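Mucin-like protocadherin (Homo sapiens, PDB 6OAE) probably mediates calcium-dependent adhesion between neighbouring microvilli by binding CDHR2, this piece being its two amino-terminal cadherin repeats. Local coordinates at residues P60-K65 and V88-V93; E16-V21 and V93-P98. All coordinates share one frame; numbering follows the deposited sequence.

Both interactions build the calcium site at the junction of the two cadherin repeats, and their centres lie about 8 Å apart. They share Val93 and two calcium ions; the ion of chain C stands 4.0 Å from the ion of chain D. Interaction 1 is nested within the loop that interaction 2 closes. Pro60 O and Asn18 N, 2.9 Å apart, probably form a hydrogen bond that ties the two together, while Asp92 OD1 and Glu17 OE1 approach to 2.9 Å because both bind the chain C ion. Residues 93-98 then carry the chain to the third calcium ion, of chain E, 6.6 Å from the ion of chain C.

Interaction 1. Residues P60-K65 and V88-V93; sequences PDYEEK and VSVLDV. With CA (calcium ion), chain C; CA (calcium ion), chain D.
Tyr62 lays one face of its ring over the methylene of Asp92: CB of Asp92 stands 3.5 Å from the centroid of the Tyr62 ring, near the ring normal, in a CH-pi contact. With CG of Tyr62 trans to the backbone N (chi1 -176°), the ring reaches across the end of strand 79-91, and Tyr62 CD1, at the ring edge, meets Val90 O at 3.2 Å. An aromatic suits this place, having a broad face for the methylene and polarised C-H groups for the carbonyl oxygen. Cut back to an alanine, this position would probably lose the face over the Asp92 methylene and the edge contact with Val90 O, opening a gap beside the end of the strand.

Apolar packing adds Val90, whose branches CG1 and CG2 both touch Pro60 CB at 3.7 Å.

Residues 61-63 are the Asp-X-Glu calcium-binding motif of a cadherin repeat, and the polar side chains of the contact meet through metal. Bent at CB-CG (chi2 71°), Glu63 holds the chain C ion with both carboxylate oxygens, and its OE1 also bridges to the chain D ion at 2.3 Å. Asp92 OD1 binds the chain C ion at 2.2 Å, and the shared cation lets it lie 3.0 Å from Glu63 OE2, their carboxylate planes turned 72° apart. Asp61 OD1, a ligand of the chain D ion, also accepts Glu63 N from above its carboxylate plane, closing an Asx turn that sets Glu63 beside the metals.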
loop_
_atom_site.group_PDB
_atom_site.type_symbol
_atom_site.label_atom_id
_atom_site.label_comp_id
_atom_site.label_asym_id
_atom_site.label_seq_id
_atom_site.Cartn_x
_atom_site.Cartn_y
_atom_site.Cartn_z
ATOM N N PRO A 60 -12.914 -1.185 -7.969
ATOM C CA PRO A 60 -12.133 -2.080 -7.120
ATOM C C PRO A 60 -11.130 -1.351 -6.221
ATOM O O PRO A 60 -10.712 -0.229 -6.556
ATOM C CB PRO A 60 -11.326 -2.943 -8.102
ATOM C CG PRO A 60 -12.009 -2.759 -9.420
ATOM C CD PRO A 60 -12.619 -1.384 -9.384
ATOM N N ASP A 61 -10.784 -2.001 -5.117
ATOM C CA ASP A 61 -9.790 -1.510 -4.132
ATOM C C ASP A 61 -8.877 -2.683 -3.797
ATOM O O ASP A 61 -9.321 -3.597 -3.095
ATOM C CB ASP A 61 -10.467 -0.936 -2.891
ATOM C CG ASP A 61 -9.511 -0.575 -1.758
ATOM O OD1 ASP A 61 -8.305 -0.579 -1.992
ATOM O OD2 ASP A 61 -10.000 -0.310 -0.667
ATOM N N TYR A 62 -7.645 -2.633 -4.283
ATOM C CA TYR A 62 -6.621 -3.686 -4.090
ATOM C C TYR A 62 -6.421 -4.021 -2.596
ATOM O O TYR A 62 -6.153 -5.213 -2.287
ATOM C CB TYR A 62 -5.307 -3.269 -4.734
ATOM C CG TYR A 62 -4.253 -4.332 -4.668
ATOM C CD1 TYR A 62 -4.151 -5.289 -5.663
ATOM C CD2 TYR A 62 -3.371 -4.400 -3.601
ATOM C CE1 TYR A 62 -3.186 -6.288 -5.614
ATOM C CE2 TYR A 62 -2.404 -5.391 -3.537
ATOM C CZ TYR A 62 -2.313 -6.338 -4.543
ATOM O OH TYR A 62 -1.358 -7.313 -4.475
ATOM N N GLU A 63 -6.555 -3.040 -1.704
ATOM C CA GLU A 63 -6.381 -3.219 -0.236
ATOM C C GLU A 63 -7.599 -3.948 0.383
ATOM O O GLU A 63 -7.448 -4.511 1.468
ATOM C CB GLU A 63 -6.119 -1.867 0.437
ATOM C CG GLU A 63 -4.695 -1.349 0.248
ATOM C CD GLU A 63 -4.306 -0.864 -1.147
ATOM O OE1 GLU A 63 -5.013 0.007 -1.697
ATOM O OE2 GLU A 63 -3.291 -1.335 -1.691
ATOM N N GLU A 64 -8.765 -3.939 -0.268
ATOM C CA GLU A 64 -9.989 -4.634 0.220
ATOM C C GLU A 64 -10.046 -6.039 -0.406
ATOM O O GLU A 64 -10.249 -7.009 0.352
ATOM C CB GLU A 64 -11.202 -3.748 -0.077
ATOM C CG GLU A 64 -12.545 -4.335 0.347
ATOM C CD GLU A 64 -13.351 -5.008 -0.752
ATOM O OE1 GLU A 64 -13.271 -4.560 -1.930
ATOM O OE2 GLU A 64 -14.072 -5.982 -0.434
ATOM N N LYS A 65 -9.868 -6.165 -1.728
ATOM C CA LYS A 65 -9.956 -7.473 -2.429
ATOM C C LYS A 65 -9.270 -7.359 -3.789
ATOM O O LYS A 65 -9.653 -6.454 -4.551
ATOM C CB LYS A 65 -11.433 -7.864 -2.551
ATOM C CG LYS A 65 -11.710 -9.326 -2.857
ATOM C CD LYS A 65 -13.180 -9.614 -3.068
ATOM C CE LYS A 65 -14.030 -9.436 -1.825
ATOM N NZ LYS A 65 -13.779 -10.507 -0.831
ATOM N N VAL A 88 -11.481 -11.070 -12.530
ATOM C CA VAL A 88 -10.899 -9.709 -12.597
ATOM C C VAL A 88 -9.750 -9.679 -11.596
ATOM O O VAL A 88 -10.000 -9.745 -10.382
ATOM C CB VAL A 88 -11.912 -8.592 -12.339
ATOM C CG1 VAL A 88 -11.220 -7.238 -12.386
ATOM C CG2 VAL A 88 -13.068 -8.635 -13.324
ATOM N N SER A 89 -8.540 -9.605 -12.109
ATOM C CA SER A 89 -7.318 -9.408 -11.324
ATOM C C SER A 89 -7.161 -7.900 -11.111
ATOM O O SER A 89 -6.972 -7.182 -12.100
ATOM C CB SER A 89 -6.158 -10.018 -12.014
ATOM O OG SER A 89 -4.981 -9.734 -11.293
ATOM N N VAL A 90 -7.242 -7.439 -9.864
ATOM C CA VAL A 90 -7.125 -6.000 -9.517
ATOM C C VAL A 90 -5.642 -5.671 -9.326
ATOM O O VAL A 90 -4.970 -6.386 -8.567
ATOM C CB VAL A 90 -7.941 -5.653 -8.265
ATOM C CG1 VAL A 90 -7.826 -4.171 -7.944
ATOM C CG2 VAL A 90 -9.396 -6.070 -8.413
ATOM N N LEU A 91 -5.167 -4.609 -9.968
ATOM C CA LEU A 91 -3.746 -4.199 -9.939
ATOM C C LEU A 91 -3.582 -3.106 -8.889
ATOM O O LEU A 91 -4.394 -2.147 -8.858
ATOM C CB LEU A 91 -3.293 -3.688 -11.306
ATOM C CG LEU A 91 -3.451 -4.658 -12.472
ATOM C CD1 LEU A 91 -2.904 -4.038 -13.749
ATOM C CD2 LEU A 91 -2.789 -6.000 -12.183
ATOM N N ASP A 92 -2.550 -3.247 -8.073
ATOM C CA ASP A 92 -2.244 -2.274 -7.002
ATOM C C ASP A 92 -1.776 -0.961 -7.632
ATOM O O ASP A 92 -0.998 -0.978 -8.640
ATOM C CB ASP A 92 -1.213 -2.824 -6.015
ATOM C CG ASP A 92 -0.922 -1.838 -4.898
ATOM O OD1 ASP A 92 -1.903 -1.178 -4.401
ATOM O OD2 ASP A 92 0.282 -1.692 -4.557
ATOM N N VAL A 93 -2.251 0.132 -7.062
ATOM C CA VAL A 93 -1.849 1.530 -7.360
ATOM C C VAL A 93 -1.259 2.091 -6.057
ATOM O O VAL A 93 -1.707 1.668 -4.954
ATOM C CB VAL A 93 -3.063 2.331 -7.869
ATOM C CG1 VAL A 93 -2.836 3.844 -7.842
ATOM C CG2 VAL A 93 -3.481 1.870 -9.269
HETATM CA CA CA C . -2.923 0.481 -3.317
HETATM CA CA CA D . -6.809 1.201 -2.579
HETATM O O HOH W 1 -8.918 2.221 -3.135
#

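Interaction 2. Residues E16-V21 and V93-P98; sequences EENTNV and VNDNAP. With CA (calcium ion), chain C; CA (calcium ion), chain D; CA (calcium ion), chain E.
Glu17 reaches into the loop at Val93 and meets it first with carbon and then with oxygen. From CB the chain leaves in the crowded position, CG lying between the backbone N and the carbonyl carbon (chi1 59°), and runs on extended to the metals. Glu17 CG rests against Val93 CB at 3.7 Å. Beyond it CD splits the work between two calcium ions. OE1 binds the chain C ion at 2.3 Å and also accepts the backbone N-H of Val93 on its anti lone pair, Val93 N to Glu17 OE1 being 2.8 Å with a nearly straight angle of 164°. Glu17 OE2 takes the chain D ion at 2.4 Å. A glutamate suits the place because it has the length to reach past the valine and two oxygens for two metals.

Asp95 comes from the opposite direction and bridges the same pair, OD1 to the chain C ion and OD2 to the chain D ion at 2.2 Å. Asn18 ND2 donates to Asp95 OD2 over 2.9 Å; the acceptor lies in the amide plane, whereas the donor comes from above the carboxylate plane. Asn18 OD1 accepts from water 1, itself a ligand of the chain D ion. Asparagine also tolerates the positive phi (73°) of its place in the type II turn from Glu16 to Thr19.

Residues 92-96 form the Asp-X-Asn-Asp-Asn linker motif of cadherins, and Asn94 OD1 and Asn96 O bind the chain E ion. With Glu17 and Asp95 both anionic at the same two metals, losing calcium would probably leave their carboxylates repelling one another and the linker less rigid.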
loop_
_atom_site.group_PDB
_atom_site.type_symbol
_atom_site.label_atom_id
_atom_site.label_comp_id
_atom_site.label_asym_id
_atom_site.label_seq_id
_atom_site.Cartn_x
_atom_site.Cartn_y
_atom_site.Cartn_z
ATOM N N GLU A 16 -6.936 -1.795 -13.000
ATOM C CA GLU A 16 -6.232 -1.004 -11.963
ATOM C C GLU A 16 -7.255 -0.594 -10.916
ATOM O O GLU A 16 -8.358 -0.173 -11.296
ATOM C CB GLU A 16 -5.576 0.250 -12.524
ATOM C CG GLU A 16 -4.525 -0.055 -13.554
ATOM C CD GLU A 16 -3.442 1.002 -13.682
ATOM O OE1 GLU A 16 -3.675 2.177 -13.288
ATOM O OE2 GLU A 16 -2.375 0.639 -14.167
ATOM N N GLU A 17 -6.904 -0.718 -9.644
ATOM C CA GLU A 17 -7.822 -0.295 -8.561
ATOM C C GLU A 17 -8.149 1.178 -8.770
ATOM O O GLU A 17 -7.332 1.894 -9.398
ATOM C CB GLU A 17 -7.238 -0.560 -7.188
ATOM C CG GLU A 17 -5.926 0.143 -6.922
ATOM C CD GLU A 17 -5.562 0.157 -5.453
ATOM O OE1 GLU A 17 -4.363 0.260 -5.156
ATOM O OE2 GLU A 17 -6.475 0.073 -4.626
ATOM N N ASN A 18 -9.327 1.597 -8.299
ATOM C CA ASN A 18 -9.846 2.984 -8.390
ATOM C C ASN A 18 -10.270 3.319 -9.828
ATOM O O ASN A 18 -10.610 4.464 -10.053
ATOM C CB ASN A 18 -8.855 4.003 -7.811
ATOM C CG ASN A 18 -8.437 3.612 -6.411
ATOM O OD1 ASN A 18 -9.240 3.060 -5.658
ATOM N ND2 ASN A 18 -7.187 3.880 -6.057
ATOM N N THR A 19 -10.270 2.366 -10.755
ATOM C CA THR A 19 -10.812 2.565 -12.115
ATOM C C THR A 19 -12.305 2.252 -12.120
ATOM O O THR A 19 -12.683 1.166 -11.648
ATOM C CB THR A 19 -10.076 1.725 -13.162
ATOM O OG1 THR A 19 -8.691 2.014 -12.955
ATOM C CG2 THR A 19 -10.515 2.057 -14.570
ATOM N N ASN A 20 -13.099 3.185 -12.646
ATOM C CA ASN A 20 -14.556 3.017 -12.879
ATOM C C ASN A 20 -14.692 2.359 -14.249
ATOM O O ASN A 20 -14.425 3.028 -15.251
ATOM C CB ASN A 20 -15.263 4.367 -12.745
ATOM C CG ASN A 20 -16.713 4.379 -13.168
ATOM O OD1 ASN A 20 -17.199 3.438 -13.813
ATOM N ND2 ASN A 20 -17.409 5.457 -12.841
ATOM N N VAL A 21 -15.040 1.076 -14.310
ATOM C CA VAL A 21 -15.337 0.430 -15.614
ATOM C C VAL A 21 -16.856 0.341 -15.750
ATOM O O VAL A 21 -17.472 -0.523 -15.106
ATOM C CB VAL A 21 -14.656 -0.935 -15.761
ATOM C CG1 VAL A 21 -14.958 -1.512 -17.125
ATOM C CG2 VAL A 21 -13.147 -0.831 -15.537
ATOM N N VAL A 93 -2.251 0.132 -7.062
ATOM C CA VAL A 93 -1.849 1.530 -7.360
ATOM C C VAL A 93 -1.259 2.091 -6.057
ATOM O O VAL A 93 -1.707 1.668 -4.954
ATOM C CB VAL A 93 -3.063 2.331 -7.869
ATOM C CG1 VAL A 93 -2.836 3.844 -7.842
ATOM C CG2 VAL A 93 -3.481 1.870 -9.269
ATOM N N ASN A 94 -0.286 2.986 -6.163
ATOM C CA ASN A 94 0.254 3.718 -4.989
ATOM C C ASN A 94 -0.788 4.775 -4.615
ATOM O O ASN A 94 -0.656 5.935 -5.061
ATOM C CB ASN A 94 1.660 4.277 -5.282
ATOM C CG ASN A 94 2.234 5.013 -4.091
ATOM O OD1 ASN A 94 1.670 4.934 -3.006
ATOM N ND2 ASN A 94 3.336 5.729 -4.287
ATOM N N ASP A 95 -1.815 4.391 -3.850
ATOM C CA ASP A 95 -2.981 5.261 -3.540
ATOM C C ASP A 95 -3.065 5.578 -2.034
ATOM O O ASP A 95 -4.053 6.240 -1.630
ATOM C CB ASP A 95 -4.287 4.651 -4.081
ATOM C CG ASP A 95 -4.707 3.310 -3.509
ATOM O OD1 ASP A 95 -3.836 2.565 -3.026
ATOM O OD2 ASP A 95 -5.945 2.990 -3.563
ATOM N N ASN A 96 -2.077 5.151 -1.238
ATOM C CA ASN A 96 -2.007 5.373 0.226
ATOM C C ASN A 96 -0.694 6.083 0.557
ATOM O O ASN A 96 0.339 5.779 -0.080
ATOM C CB ASN A 96 -2.161 4.060 0.999
ATOM C CG ASN A 96 -3.563 3.496 0.872
ATOM O OD1 ASN A 96 -4.462 3.887 1.607
ATOM N ND2 ASN A 96 -3.759 2.583 -0.054
ATOM N N ALA A 97 -0.743 7.021 1.503
ATOM C CA ALA A 97 0.440 7.777 1.973
ATOM C C ALA A 97 1.017 7.049 3.184
ATOM O O ALA A 97 0.280 6.438 3.968
ATOM C CB ALA A 97 0.071 9.207 2.291
ATOM N N PRO A 98 2.355 7.053 3.373
ATOM C CA PRO A 98 2.929 6.511 4.597
ATOM C C PRO A 98 2.559 7.473 5.729
ATOM O O PRO A 98 2.401 8.658 5.499
ATOM C CB PRO A 98 4.442 6.439 4.319
ATOM C CG PRO A 98 4.668 7.507 3.254
ATOM C CD PRO A 98 3.379 7.556 2.451
HETATM CA CA CA C . -2.923 0.481 -3.317
HETATM CA CA CA D . -6.809 1.201 -2.579
HETATM CA CA CA E . 1.902 4.253 -0.754
HETATM O O HOH W 1 -8.918 2.221 -3.135
#